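Local coordinates for enoyl-CoA hydratase/carnithine racemase (Thermus thermophilus JL-18, PDB 6SL9), which probably isomerises a CoA thioester to oxepin-CoA in bacterial phenylacetic acid catabolism, as a crotonase-family isomerase, at residues P22-N26 with G56-A60; A101-V105 with G125-T129. One frame throughout, in Å; residues are numbered along the deposited sequence.

Contact 1: residues P22-N26 with G56-A60; sequences PEKLN and GAGRA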
loop_
_atom_site.group_PDB
_atom_site.type_symbol
_atom_site.label_atom_id
_atom_site.label_comp_id
_atom_site.label_asym_id
_atom_site.label_seq_id
_atom_site.Cartn_x
_atom_site.Cartn_y
_atom_site.Cartn_z
ATOM N N PRO A 22 -27.587 19.334 -10.362
ATOM C CA PRO A 22 -28.197 18.009 -10.239
ATOM C C PRO A 22 -28.817 17.454 -11.518
ATOM O O PRO A 22 -28.848 16.230 -11.704
ATOM C CB PRO A 22 -29.229 18.200 -9.123
ATOM C CG PRO A 22 -29.505 19.706 -9.127
ATOM C CD PRO A 22 -28.127 20.300 -9.415
ATOM N N GLU A 23 -29.264 18.358 -12.371
ATOM C CA GLU A 23 -29.867 18.016 -13.676
ATOM C C GLU A 23 -28.851 17.357 -14.604
ATOM O O GLU A 23 -29.244 16.659 -15.554
ATOM C CB GLU A 23 -30.459 19.264 -14.358
ATOM C CG GLU A 23 -29.409 20.325 -14.798
ATOM C CD GLU A 23 -28.872 21.439 -13.880
ATOM O OE1 GLU A 23 -28.873 21.318 -12.657
ATOM O OE2 GLU A 23 -28.388 22.449 -14.438
ATOM N N LYS A 24 -27.569 17.546 -14.359
ATOM C CA LYS A 24 -26.463 16.900 -15.107
ATOM C C LYS A 24 -25.631 16.011 -14.166
ATOM O O LYS A 24 -24.444 15.809 -14.453
ATOM C CB LYS A 24 -25.628 17.993 -15.789
ATOM C CG LYS A 24 -26.296 18.721 -16.946
ATOM C CD LYS A 24 -26.264 17.895 -18.241
ATOM C CE LYS A 24 -27.439 18.090 -19.188
ATOM N NZ LYS A 24 -27.939 19.482 -19.194
ATOM N N LEU A 25 -26.233 15.526 -13.079
ATOM C CA LEU A 25 -25.541 14.593 -12.156
ATOM C C LEU A 25 -24.251 15.222 -11.643
ATOM O O LEU A 25 -23.256 14.541 -11.399
ATOM C CB LEU A 25 -25.309 13.250 -12.833
ATOM C CG LEU A 25 -26.553 12.581 -13.387
ATOM C CD1 LEU A 25 -26.147 11.273 -14.071
ATOM C CD2 LEU A 25 -27.652 12.381 -12.321
ATOM N N ASN A 26 -24.301 16.515 -11.373
ATOM C CA ASN A 26 -23.144 17.257 -10.828
ATOM C C ASN A 26 -21.900 17.039 -11.666
ATOM O O ASN A 26 -20.770 16.957 -11.116
ATOM C CB ASN A 26 -22.956 16.964 -9.343
ATOM C CG ASN A 26 -24.237 17.186 -8.572
ATOM O OD1 ASN A 26 -24.979 18.132 -8.848
ATOM N ND2 ASN A 26 -24.480 16.341 -7.585
ATOM N N GLY A 56 -23.034 16.006 -2.716
ATOM C CA GLY A 56 -23.695 16.373 -3.973
ATOM C C GLY A 56 -25.180 16.603 -3.777
ATOM O O GLY A 56 -25.827 15.999 -2.921
ATOM N N ALA A 57 -25.737 17.416 -4.650
ATOM C CA ALA A 57 -27.191 17.615 -4.738
ATOM C C ALA A 57 -27.821 16.569 -5.637
ATOM O O ALA A 57 -27.234 16.191 -6.608
ATOM C CB ALA A 57 -27.506 18.979 -5.289
ATOM N N GLY A 58 -29.061 16.237 -5.353
ATOM C CA GLY A 58 -29.792 15.354 -6.258
ATOM C C GLY A 58 -29.377 13.905 -6.118
ATOM O O GLY A 58 -28.871 13.481 -5.041
ATOM N N ARG A 59 -29.515 13.143 -7.188
ATOM C CA ARG A 59 -29.348 11.697 -7.036
ATOM C C ARG A 59 -27.879 11.286 -7.083
ATOM O O ARG A 59 -27.575 10.171 -6.663
ATOM C CB ARG A 59 -30.174 10.925 -8.057
ATOM C CG ARG A 59 -29.592 10.763 -9.456
ATOM C CD ARG A 59 -30.508 9.933 -10.348
ATOM N NE ARG A 59 -30.064 9.835 -11.737
ATOM C CZ ARG A 59 -29.139 8.970 -12.171
ATOM N NH1 ARG A 59 -28.587 8.109 -11.325
ATOM N NH2 ARG A 59 -28.768 8.983 -13.446
ATOM N N ALA A 60 -26.987 12.102 -7.659
ATOM C CA ALA A 60 -25.558 11.789 -7.785
ATOM C C ALA A 60 -24.715 12.562 -6.793
ATOM O O ALA A 60 -25.053 13.675 -6.395
ATOM C CB ALA A 60 -25.105 12.117 -9.165
HETATM O O HOH W 1 -27.366 14.735 -9.015
HETATM O O HOH W 2 -30.598 14.420 -9.605
#
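One face of the Arg59 guanidinium is taken by Leu25, whose CD2 lies 3.3 Å above the plane, displaced toward the rim of the group. CD2 covers the face, while the second methyl, CD1, comes near NH2 of Arg59 at 3.5 Å. The Arg59 chain, extended from CG to NE, passes obliquely over the leucine tip. At the other end of the leucine side chain, CB meets CB of Ala60 at 3.8 Å.

The second flat group is the carboxamide of Asn26. Its ND2 donates to O of Ala57 over 2.9 Å, with an N-H...O angle of 153°; the donor sits in the carbonyl plane on a lone pair, although the oxygen is tilted 16° out of the amide plane. With CG beside its own backbone N (chi1 -52°), the asparagine directs its amide into the 56-60 turn. The opposite end, OD1, accepts from the backbone N of Arg21, and ND2 also bonds Phe61 O, so partners at both ends fix the rotation of this buried group.

Pro22 packs its CB against CB of Ala57, while its carbonyl faces two waters. One water donates to O of Ala57 and, weakly, to O of Pro22, and accepts from N of Ala60 at 3.0 Å; the other joins Pro22 O to Arg59 N. A direct hydrogen bond from the Asn26 carboxamide and two water bridges, one with a weak arm at Pro22 O, thus join the segments. Joining the loops that follow strands 14-19 and 51-56, the contact lies at the C-terminal ends of neighbouring parallel strands in the crotonase fold, where this family commonly places loops that shape the acyl-CoA site.

Contact 2: residues A101-V105 with G125-T129; sequences AVNGV and GASFT
Val102 reaches the ring of Phe128 with every carbon of its side chain. Its CB stands 4.0 Å from CZ of Phe128, and from there the two methyls diverge. CG1, placed anti to the backbone N (chi1 -173°), comes to 3.8 Å from the same CZ and also touches CB of Ala126. CG2 completes the approach, 3.9 Å from Phe128 CZ and close to CE2 as well. The valine and phenylalanine side chains come from opposite directions, and CG1 approaches the ring obliquely. Helix 109-115 adds to this apolar cluster through Ala114, against Val102, and Met111, against Phe128.

The methyl of Ala126 packs against the backbone of 102-104. CB lies 3.4 Å from O of Val102 and 3.5 Å from O of Gly104, touching two carbonyl oxygens of 101-105. The backbones run close here, with the CA atoms of Gly104 and Ala126 only 3.9 Å apart.

Farther along, Ser127 turns its OG toward Val105, 3.8 Å from CB. Its chi1 of 62° sets OG between its own backbone N and carbonyl carbon. The main chains meet through a CA-H...O contact, CA of Val105 to O of Ser127, with an angle of 139° at the hydrogen. Val105 has a backbone bond with Ser62, and Ser127 one with Ala106. Within the crotonase fold, the contact brings the segment running from strand 98-102 of the main sheet toward 105-107 beside 127-129 of the small sheet. Residues 102-105 and 126-128 thus meet without a classical hydrogen bond between the two segments, and their buried interface relies on methyl and aromatic packing, supplemented by the CA-H...O contact.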
loop_
_atom_site.group_PDB
_atom_site.type_symbol
_atom_site.label_atom_id
_atom_site.label_comp_id
_atom_site.label_asym_id
_atom_site.label_seq_id
_atom_site.Cartn_x
_atom_site.Cartn_y
_atom_site.Cartn_z
ATOM N N ALA A 101 -19.446 13.070 1.965
ATOM C CA ALA A 101 -20.701 12.304 2.074
ATOM C C ALA A 101 -21.133 11.958 0.652
ATOM O O ALA A 101 -21.628 12.811 -0.092
ATOM C CB ALA A 101 -21.731 13.094 2.802
ATOM N N VAL A 102 -20.914 10.697 0.262
ATOM C CA VAL A 102 -21.212 10.211 -1.099
ATOM C C VAL A 102 -22.684 9.769 -1.164
ATOM O O VAL A 102 -23.035 8.700 -0.683
ATOM C CB VAL A 102 -20.252 9.127 -1.573
ATOM C CG1 VAL A 102 -20.510 8.794 -3.023
ATOM C CG2 VAL A 102 -18.795 9.549 -1.412
ATOM N N ASN A 103 -23.531 10.654 -1.689
ATOM C CA ASN A 103 -24.988 10.495 -1.692
ATOM C C ASN A 103 -25.509 9.695 -2.860
ATOM O O ASN A 103 -26.675 9.285 -2.833
ATOM C CB ASN A 103 -25.650 11.868 -1.650
ATOM C CG ASN A 103 -25.224 12.719 -2.818
ATOM O OD1 ASN A 103 -24.054 13.113 -2.903
ATOM N ND2 ASN A 103 -26.149 12.933 -3.759
ATOM N N GLY A 104 -24.695 9.439 -3.859
ATOM C CA GLY A 104 -25.126 8.710 -5.065
ATOM C C GLY A 104 -23.929 8.367 -5.913
ATOM O O GLY A 104 -22.832 8.172 -5.405
ATOM N N VAL A 105 -24.125 8.275 -7.203
ATOM C CA VAL A 105 -23.041 7.794 -8.069
ATOM C C VAL A 105 -21.878 8.783 -7.948
ATOM O O VAL A 105 -22.016 10.033 -8.014
ATOM C CB VAL A 105 -23.449 7.626 -9.529
ATOM C CG1 VAL A 105 -24.005 8.865 -10.135
ATOM C CG2 VAL A 105 -22.298 7.113 -10.349
ATOM N N GLY A 125 -27.029 2.714 -1.493
ATOM C CA GLY A 125 -27.480 3.068 -2.834
ATOM C C GLY A 125 -26.450 3.807 -3.607
ATOM O O GLY A 125 -26.612 3.879 -4.819
ATOM N N ALA A 126 -25.482 4.440 -2.930
ATOM C CA ALA A 126 -24.428 5.162 -3.656
ATOM C C ALA A 126 -23.569 4.142 -4.404
ATOM O O ALA A 126 -23.592 2.964 -4.080
ATOM C CB ALA A 126 -23.595 6.005 -2.723
ATOM N N SER A 127 -22.710 4.603 -5.297
ATOM C CA SER A 127 -21.866 3.687 -6.077
ATOM C C SER A 127 -20.631 4.418 -6.512
ATOM O O SER A 127 -20.600 5.634 -6.580
ATOM C CB SER A 127 -22.650 3.115 -7.196
ATOM O OG SER A 127 -23.081 4.108 -8.080
ATOM N N PHE A 128 -19.622 3.621 -6.828
ATOM C CA PHE A 128 -18.332 4.140 -7.296
ATOM C C PHE A 128 -17.936 3.412 -8.570
ATOM O O PHE A 128 -17.920 2.162 -8.583
ATOM C CB PHE A 128 -17.230 3.891 -6.247
ATOM C CG PHE A 128 -17.463 4.608 -4.945
ATOM C CD1 PHE A 128 -18.344 4.104 -4.001
ATOM C CD2 PHE A 128 -16.834 5.814 -4.701
ATOM C CE1 PHE A 128 -18.602 4.816 -2.842
ATOM C CE2 PHE A 128 -17.059 6.493 -3.509
ATOM C CZ PHE A 128 -17.940 5.979 -2.595
ATOM N N THR A 129 -17.583 4.154 -9.604
ATOM C CA THR A 129 -17.145 3.526 -10.875
ATOM C C THR A 129 -15.959 4.360 -11.396
ATOM O O THR A 129 -16.104 5.560 -11.553
ATOM C CB THR A 129 -18.317 3.460 -11.861
ATOM O OG1 THR A 129 -19.523 2.913 -11.313
ATOM C CG2 THR A 129 -17.825 2.601 -13.002
#

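From the N terminus, the chain leaves strand 14-19, passes through 22-26, forms helix 30-45 and strand 51-56, and returns at 56-60, where contact 1 closes its loop. Contact 2 opens later, at the end of strand 98-102, and closes at 125-129 after helix 109-115 and strand 119-123. The two closures therefore follow in series, neither nesting nor crossing, with centres about 11 Å apart. Asn103 bridges them: ND2 probably bonds Ala60 O, and OD1 probably bonds Gly56 N, while Ala60 packs on Val105. Together they tie the ends of neighbouring strands in the six-stranded sheet to the small sheet containing 105-107 and 127-129.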